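PDB 5Y1A: 35 kDa hemin binding protein from Porphyromonas gingivalis, which probably binds hemin and is a virulence-associated cargo of the type IX secretion system, combining a thioredoxin domain with a beta-sandwich domain. Local coordinates for residues V39-T44 / H261-A266; I96-T101 / H253-A258. All coordinates share one frame; numbering follows the deposited sequence.

Interaction 1: V39-T44 / H261-A266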
ATOM      1  N   VAL A  39       7.796  11.667  -0.228  1.00 10.60           N
ATOM      2  CA  VAL A  39       7.063  10.764   0.666  1.00 10.48           C
ATOM      3  C   VAL A  39       6.968  11.391   2.055  1.00  9.69           C
ATOM      4  O   VAL A  39       7.952  11.908   2.576  1.00 11.01           O
ATOM      5  CB  VAL A  39       7.800   9.379   0.752  1.00 10.25           C
ATOM      6  CG1 VAL A  39       7.185   8.474   1.832  1.00 11.44           C
ATOM      7  CG2 VAL A  39       7.796   8.693  -0.612  1.00  9.94           C
ATOM      8  N   LEU A  40       5.774  11.366   2.639  1.00  9.13           N
ATOM      9  CA  LEU A  40       5.588  11.769   4.035  1.00  9.62           C
ATOM     10  C   LEU A  40       5.228  10.509   4.793  1.00 10.04           C
ATOM     11  O   LEU A  40       4.406   9.728   4.307  1.00 11.20           O
ATOM     12  CB  LEU A  40       4.459  12.805   4.161  1.00 10.85           C
ATOM     13  CG  LEU A  40       4.568  14.061   3.270  1.00 11.30           C
ATOM     14  CD1 LEU A  40       3.423  15.031   3.598  1.00 11.76           C
ATOM     15  CD2 LEU A  40       5.931  14.736   3.469  1.00 12.51           C
ATOM     16  N   GLU A  41       5.893  10.269   5.929  1.00  9.10           N
ATOM     17  CA  GLU A  41       5.482   9.202   6.865  1.00  8.32           C
ATOM     18  C   GLU A  41       4.960   9.879   8.114  1.00  9.04           C
ATOM     19  O   GLU A  41       5.694  10.597   8.784  1.00  8.32           O
ATOM     20  CB  GLU A  41       6.654   8.220   7.141  1.00  7.90           C
ATOM     21  CG  GLU A  41       6.974   7.413   5.864  1.00  8.06           C
ATOM     22  CD  GLU A  41       8.270   6.639   5.962  1.00 10.54           C
ATOM     23  OE1 GLU A  41       9.303   7.300   6.164  1.00 11.02           O
ATOM     24  OE2 GLU A  41       8.246   5.386   5.846  1.00 10.87           O
ATOM     25  N   VAL A  42       3.661   9.692   8.378  1.00  8.10           N
ATOM     26  CA  VAL A  42       2.995  10.310   9.512  1.00  8.57           C
ATOM     27  C   VAL A  42       2.709   9.281  10.599  1.00  8.78           C
ATOM     28  O   VAL A  42       2.190   8.187  10.330  1.00  9.95           O
ATOM     29  CB  VAL A  42       1.649  10.923   9.100  1.00  8.48           C
ATOM     30  CG1 VAL A  42       1.026  11.723  10.311  1.00  7.79           C
ATOM     31  CG2 VAL A  42       1.848  11.763   7.830  1.00  9.06           C
ATOM     32  N   PHE A  43       3.015   9.661  11.838  1.00  9.06           N
ATOM     33  CA  PHE A  43       2.921   8.737  12.980  1.00  9.06           C
ATOM     34  C   PHE A  43       1.705   9.075  13.825  1.00  9.29           C
ATOM     35  O   PHE A  43       1.551  10.197  14.295  1.00  9.57           O
ATOM     36  CB  PHE A  43       4.246   8.791  13.756  1.00  9.00           C
ATOM     37  CG  PHE A  43       5.422   8.665  12.845  1.00  9.65           C
ATOM     38  CD1 PHE A  43       5.587   7.519  12.056  1.00  8.69           C
ATOM     39  CD2 PHE A  43       6.335   9.715  12.704  1.00  8.02           C
ATOM     40  CE1 PHE A  43       6.648   7.449  11.121  1.00  9.99           C
ATOM     41  CE2 PHE A  43       7.403   9.635  11.782  1.00 11.26           C
ATOM     42  CZ  PHE A  43       7.561   8.501  11.014  1.00 10.03           C
ATOM     43  N   THR A  44       0.826   8.087  13.988  1.00  9.96           N
ATOM     44  CA  THR A  44      -0.529   8.355  14.449  1.00  9.26           C
ATOM     45  C   THR A  44      -1.118   7.160  15.213  1.00  9.73           C
ATOM     46  O   THR A  44      -0.594   6.035  15.148  1.00  9.31           O
ATOM     47  CB  THR A  44      -1.421   8.734  13.221  1.00 10.20           C
ATOM     48  OG1 THR A  44      -2.680   9.265  13.659  1.00 10.43           O
ATOM     49  CG2 THR A  44      -1.667   7.518  12.307  1.00  9.92           C
ATOM     50  N   HIS A 261      19.737   8.399   5.824  1.00 12.32           N
ATOM     51  CA  HIS A 261      18.779   7.300   5.698  1.00 11.41           C
ATOM     52  C   HIS A 261      17.574   7.832   4.884  1.00 11.49           C
ATOM     53  O   HIS A 261      16.421   7.371   5.047  1.00 10.25           O
ATOM     54  CB  HIS A 261      18.361   6.815   7.102  1.00 10.99           C
ATOM     55  CG  HIS A 261      18.182   7.941   8.083  1.00 11.50           C
ATOM     56  ND1 HIS A 261      19.175   8.332   8.965  1.00 12.58           N
ATOM     57  CD2 HIS A 261      17.148   8.796   8.281  1.00  9.60           C
ATOM     58  CE1 HIS A 261      18.745   9.369   9.674  1.00 11.83           C
ATOM     59  NE2 HIS A 261      17.527   9.681   9.266  1.00  9.60           N
ATOM     60  N   SER A 262      17.844   8.792   3.994  1.00 10.32           N
ATOM     61  CA  SER A 262      16.748   9.497   3.292  1.00 10.62           C
ATOM     62  C   SER A 262      16.121   8.670   2.172  1.00 10.51           C
ATOM     63  O   SER A 262      16.753   7.755   1.607  1.00 10.71           O
ATOM     64  CB  SER A 262      17.220  10.866   2.744  1.00 11.16           C
ATOM     65  OG  SER A 262      18.205  10.692   1.727  1.00 11.65           O
ATOM     66  N   ILE A 263      14.877   9.006   1.868  1.00 10.36           N
ATOM     67  CA  ILE A 263      14.180   8.471   0.708  1.00 10.34           C
ATOM     68  C   ILE A 263      14.615   9.311  -0.494  1.00 10.24           C
ATOM     69  O   ILE A 263      14.549  10.552  -0.465  1.00 11.34           O
ATOM     70  CB  ILE A 263      12.654   8.514   0.918  1.00 10.59           C
ATOM     71  CG1 ILE A 263      12.281   7.744   2.209  1.00  9.89           C
ATOM     72  CG2 ILE A 263      11.951   7.965  -0.331  1.00  9.69           C
ATOM     73  CD1 ILE A 263      10.755   7.695   2.525  1.00 10.81           C
ATOM     74  N   ILE A 264      15.073   8.612  -1.529  1.00  9.45           N
ATOM     75  CA  ILE A 264      15.684   9.236  -2.675  1.00  9.58           C
ATOM     76  C   ILE A 264      14.589   9.613  -3.702  1.00 10.01           C
ATOM     77  O   ILE A 264      14.562  10.758  -4.205  1.00 10.29           O
ATOM     78  CB  ILE A 264      16.736   8.301  -3.280  1.00  9.44           C
ATOM     79  CG1 ILE A 264      17.872   8.063  -2.274  1.00 11.21           C
ATOM     80  CG2 ILE A 264      17.317   8.898  -4.589  1.00 10.99           C
ATOM     81  CD1 ILE A 264      18.671   6.749  -2.539  1.00 12.58           C
ATOM     82  N   ASN A 265      13.740   8.648  -4.057  1.00  9.41           N
ATOM     83  CA  ASN A 265      12.562   8.965  -4.862  1.00  9.58           C
ATOM     84  C   ASN A 265      11.489   7.906  -4.686  1.00  9.96           C
ATOM     85  O   ASN A 265      11.722   6.869  -4.055  1.00 10.85           O
ATOM     86  CB  ASN A 265      12.922   9.112  -6.342  1.00  9.80           C
ATOM     87  CG  ASN A 265      12.077  10.167  -7.051  1.00 11.12           C
ATOM     88  OD1 ASN A 265      11.056  10.657  -6.529  1.00  9.66           O
ATOM     89  ND2 ASN A 265      12.498  10.521  -8.250  1.00 10.42           N
ATOM     90  N   ALA A 266      10.304   8.177  -5.224  1.00 10.23           N
ATOM     91  CA  ALA A 266       9.146   7.308  -4.978  1.00  9.90           C
ATOM     92  C   ALA A 266       8.251   7.295  -6.210  1.00 10.79           C
ATOM     93  O   ALA A 266       8.305   8.213  -7.036  1.00 10.26           O
ATOM     94  CB  ALA A 266       8.363   7.854  -3.830  1.00  9.53           C
TER

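Interaction 2: I96-T101 / H253-A258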
ATOM      1  N   ILE A  96       8.355   0.636  14.809  1.00  9.27           N
ATOM      2  CA  ILE A  96       9.543   0.405  15.656  1.00  9.81           C
ATOM      3  C   ILE A  96      10.855   0.714  14.919  1.00  9.18           C
ATOM      4  O   ILE A  96      11.769   1.311  15.495  1.00  8.65           O
ATOM      5  CB  ILE A  96       9.523  -1.058  16.183  1.00 10.28           C
ATOM      6  CG1 ILE A  96       8.398  -1.176  17.223  1.00 11.02           C
ATOM      7  CG2 ILE A  96      10.915  -1.508  16.733  1.00 11.49           C
ATOM      8  CD1 ILE A  96       8.053  -2.633  17.592  1.00 14.30           C
ATOM      9  N   ALA A  97      10.924   0.321  13.648  1.00  8.18           N
ATOM     10  CA  ALA A  97      12.087   0.572  12.810  1.00  8.61           C
ATOM     11  C   ALA A  97      12.270   2.060  12.552  1.00  8.44           C
ATOM     12  O   ALA A  97      13.382   2.584  12.673  1.00  9.55           O
ATOM     13  CB  ALA A  97      11.976  -0.219  11.464  1.00  8.24           C
ATOM     14  N   LEU A  98      11.172   2.740  12.223  1.00  8.23           N
ATOM     15  CA  LEU A  98      11.188   4.182  11.948  1.00  8.54           C
ATOM     16  C   LEU A  98      11.562   4.937  13.224  1.00  8.41           C
ATOM     17  O   LEU A  98      12.284   5.934  13.172  1.00  9.10           O
ATOM     18  CB  LEU A  98       9.817   4.642  11.423  1.00  8.10           C
ATOM     19  CG  LEU A  98       9.559   4.245   9.953  1.00  9.88           C
ATOM     20  CD1 LEU A  98       8.098   4.422   9.566  1.00  8.99           C
ATOM     21  CD2 LEU A  98      10.479   5.052   9.009  1.00 10.27           C
ATOM     22  N   ASP A  99      11.037   4.471  14.357  1.00  8.12           N
ATOM     23  CA  ASP A  99      11.411   5.049  15.659  1.00  9.09           C
ATOM     24  C   ASP A  99      12.930   4.912  15.938  1.00  8.78           C
ATOM     25  O   ASP A  99      13.604   5.886  16.296  1.00  8.04           O
ATOM     26  CB  ASP A  99      10.579   4.393  16.764  1.00  8.53           C
ATOM     27  CG  ASP A  99      10.740   5.070  18.127  1.00  9.76           C
ATOM     28  OD1 ASP A  99      11.100   6.288  18.211  1.00 12.00           O
ATOM     29  OD2 ASP A  99      10.496   4.355  19.137  1.00 12.14           O
ATOM     30  N   GLN A 100      13.469   3.716  15.748  1.00  9.65           N
ATOM     31  CA  GLN A 100      14.912   3.509  15.874  1.00 10.86           C
ATOM     32  C   GLN A 100      15.712   4.496  14.999  1.00 10.75           C
ATOM     33  O   GLN A 100      16.728   5.048  15.433  1.00 12.72           O
ATOM     34  CB  GLN A 100      15.273   2.061  15.542  1.00 10.37           C
ATOM     35  CG  GLN A 100      16.768   1.734  15.792  1.00 13.89           C
ATOM     36  CD  GLN A 100      17.222   2.047  17.227  1.00 17.47           C
ATOM     37  OE1 GLN A 100      16.547   1.680  18.201  1.00 17.90           O
ATOM     38  NE2 GLN A 100      18.378   2.720  17.360  1.00 18.72           N
ATOM     39  N   THR A 101      15.231   4.749  13.794  1.00 10.30           N
ATOM     40  CA  THR A 101      15.909   5.613  12.850  1.00 10.06           C
ATOM     41  C   THR A 101      15.757   7.106  13.128  1.00 10.55           C
ATOM     42  O   THR A 101      16.748   7.875  13.080  1.00 10.71           O
ATOM     43  CB  THR A 101      15.417   5.257  11.407  1.00  9.42           C
ATOM     44  OG1 THR A 101      15.783   3.903  11.149  1.00 11.61           O
ATOM     45  CG2 THR A 101      16.051   6.177  10.333  1.00 11.06           C
ATOM     46  N   HIS A 253      18.118   5.228   1.094  1.00 10.47           N
ATOM     47  CA  HIS A 253      19.308   4.802   1.803  1.00 11.36           C
ATOM     48  C   HIS A 253      18.924   3.923   3.002  1.00 11.48           C
ATOM     49  O   HIS A 253      17.798   3.980   3.494  1.00 12.10           O
ATOM     50  CB  HIS A 253      20.117   6.031   2.233  1.00 11.57           C
ATOM     51  CG  HIS A 253      20.669   6.816   1.068  1.00 12.01           C
ATOM     52  ND1 HIS A 253      21.744   6.381   0.324  1.00 16.41           N
ATOM     53  CD2 HIS A 253      20.278   7.990   0.517  1.00 14.02           C
ATOM     54  CE1 HIS A 253      22.003   7.264  -0.630  1.00 16.23           C
ATOM     55  NE2 HIS A 253      21.121   8.245  -0.542  1.00 14.46           N
ATOM     56  N   PRO A 254      19.855   3.085   3.461  1.00 12.21           N
ATOM     57  CA  PRO A 254      19.538   2.184   4.577  1.00 12.50           C
ATOM     58  C   PRO A 254      19.094   2.932   5.834  1.00 12.25           C
ATOM     59  O   PRO A 254      19.682   3.958   6.179  1.00 12.36           O
ATOM     60  CB  PRO A 254      20.873   1.447   4.816  1.00 12.90           C
ATOM     61  CG  PRO A 254      21.600   1.536   3.483  1.00 13.53           C
ATOM     62  CD  PRO A 254      21.223   2.890   2.942  1.00 12.46           C
ATOM     63  N   MET A 255      18.061   2.425   6.493  1.00 20.00           N
ATOM     64  CA  MET A 255      17.619   2.971   7.770  1.00 20.00           C
ATOM     65  C   MET A 255      18.739   3.030   8.811  1.00 20.00           C
ATOM     66  O   MET A 255      18.769   3.903   9.647  1.00 15.26           O
ATOM     67  CB  MET A 255      16.403   2.201   8.303  1.00 20.00           C
ATOM     68  CG  MET A 255      15.252   2.151   7.321  1.00 20.00           C
ATOM     69  SD  MET A 255      13.724   1.438   8.037  1.00 20.00           S
ATOM     70  CE  MET A 255      13.706   2.410   9.429  1.00 20.00           C
ATOM     71  N   SER A 256      19.654   2.077   8.723  1.00 15.97           N
ATOM     72  CA  SER A 256      20.791   1.965   9.649  1.00 17.44           C
ATOM     73  C   SER A 256      21.898   3.020   9.469  1.00 17.33           C
ATOM     74  O   SER A 256      22.828   3.091  10.304  1.00 18.50           O
ATOM     75  CB  SER A 256      21.418   0.571   9.521  1.00 18.12           C
ATOM     76  OG  SER A 256      21.853   0.362   8.174  1.00 20.60           O
ATOM     77  N   ASN A 257      21.831   3.806   8.394  1.00 15.54           N
ATOM     78  CA  ASN A 257      22.822   4.850   8.128  1.00 15.92           C
ATOM     79  C   ASN A 257      22.380   6.128   8.817  1.00 15.97           C
ATOM     80  O   ASN A 257      21.493   6.822   8.326  1.00 13.91           O
ATOM     81  CB  ASN A 257      22.983   5.091   6.617  1.00 15.62           C
ATOM     82  CG  ASN A 257      24.069   6.131   6.292  1.00 18.24           C
ATOM     83  OD1 ASN A 257      24.240   7.105   7.002  1.00 19.34           O
ATOM     84  ND2 ASN A 257      24.776   5.927   5.193  1.00 20.62           N
ATOM     85  N   ALA A 258      22.988   6.422   9.967  1.00 15.80           N
ATOM     86  CA  ALA A 258      22.589   7.587  10.743  1.00 15.61           C
ATOM     87  C   ALA A 258      22.809   8.929  10.026  1.00 16.26           C
ATOM     88  O   ALA A 258      22.059   9.889  10.257  1.00 16.44           O
ATOM     89  CB  ALA A 258      23.291   7.576  12.123  1.00 15.81           C
TER

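Interaction 1: V39-T44 / H261-A266
I263 CD1 stands off one side of the E41 carboxylate, above its OE1 rim, 3.9 Å from E41 OE1, with nearly all of that separation being height above the plane. The other oxygen, OE2, is hydrogen-bonded to Y183 OH and forms a salt bridge with R114 NH2, so two outside partners fix how the group is turned. A second flat group, the ring of F43, stays on its own strand and has E41 O 3.5 Å above one face, displaced toward the rim.

Beside the carboxylate the contact is purely aliphatic, and V39 makes most of it by using both branches. Its CG1 touches I263 CD1 at 3.7 Å, the two side chains crossing at about a right angle, while V39 CG2 presses on A266 CB at 3.4 Å, closer than ordinary van der Waals contact. The branches can divide in this way because CG1 stands opposite the backbone N (chi1 172°), leaving CG2 next to that nitrogen and facing A266.

The strand axes pass 9.1 Å apart at 110°, a separation and angle that exclude direct backbone pairing. This is face packing of the thioredoxin-type sheet, through strand 34-44, against the edge strand 263-270 of an antiparallel sheet in the following beta-sandwich. I264 and N265 both face V251 in a classic beta bulge. The buried N265 amide is held by N37 N at OD1 and by the carbonyls of K35 and A145 at ND2.

No hydrogen bond links 39-44 to 261-266. Between them the contact rests on methyl packing, while N265 and A266 bond to K35 and N37 earlier on strand 34-44, so the two strands are also tied by polar bonds; R114 probably favours the ionised form of E41.

Interaction 2: I96-T101 / H253-A258
M255 reaches across to the helix with its terminal methyl, which carries most of the contact. CE lies 3.1 Å from T101 OG1 and 3.3 Å from A97 O, close approaches of a weakly polarised methyl to two oxygens. Its apolar neighbours are A97 CB, 3.7 Å from M255 CE, and L98 CD2, which comes within 4.2 Å of the same methyl. The thioether chain runs extended to SD and then bends (chi3 50°), which turns CE in among these four atoms. T101 crosses M255 at about a right angle, and its own methyl CG2 rests 3.6 Å from M255 O.

The receiving surface is the C-terminal part of helix 89-102 in the thioredoxin domain; the methionine comes from the connection between strands 245-252 and 263-270 of the beta-sandwich, so the contact joins the two domains. A97 O also accepts the helical bond from T101 N at 3.1 Å, which helps hold the two residues whose oxygens lie close to the methyl.

On the sandwich side, M255 occupies the second position of a type I turn from P254 to N257, closed by N257 N to P254 O at 3.1 Å. Farther out, N257 OD1 accepts from N260 N, and strand 207-220 contributes V216 against A97 and K217 against M255.

The centres of interactions 1 and 2 lie 11 Å apart, and both join the thioredoxin domain to the same beta-sandwich. Segment 253-258 opens the connection after strand 245-252, and 261-266 holds its end and the start of strand 263-270; a probable hydrogen bond from H253 N to S262 O at 2.9 Å ties them. H261 bridges the pair: its CD2 packs 3.5 Å from T101 CG2, its CB lies 3.3 Å from P254 O, and its ND1 is hydrogen-bonded to N257 O. On the thioredoxin side, L98 of interaction 2 touches E41 and F43 of interaction 1. Neither contact includes the probable thioredoxin-type CxxC motif at the start of helix 51-63.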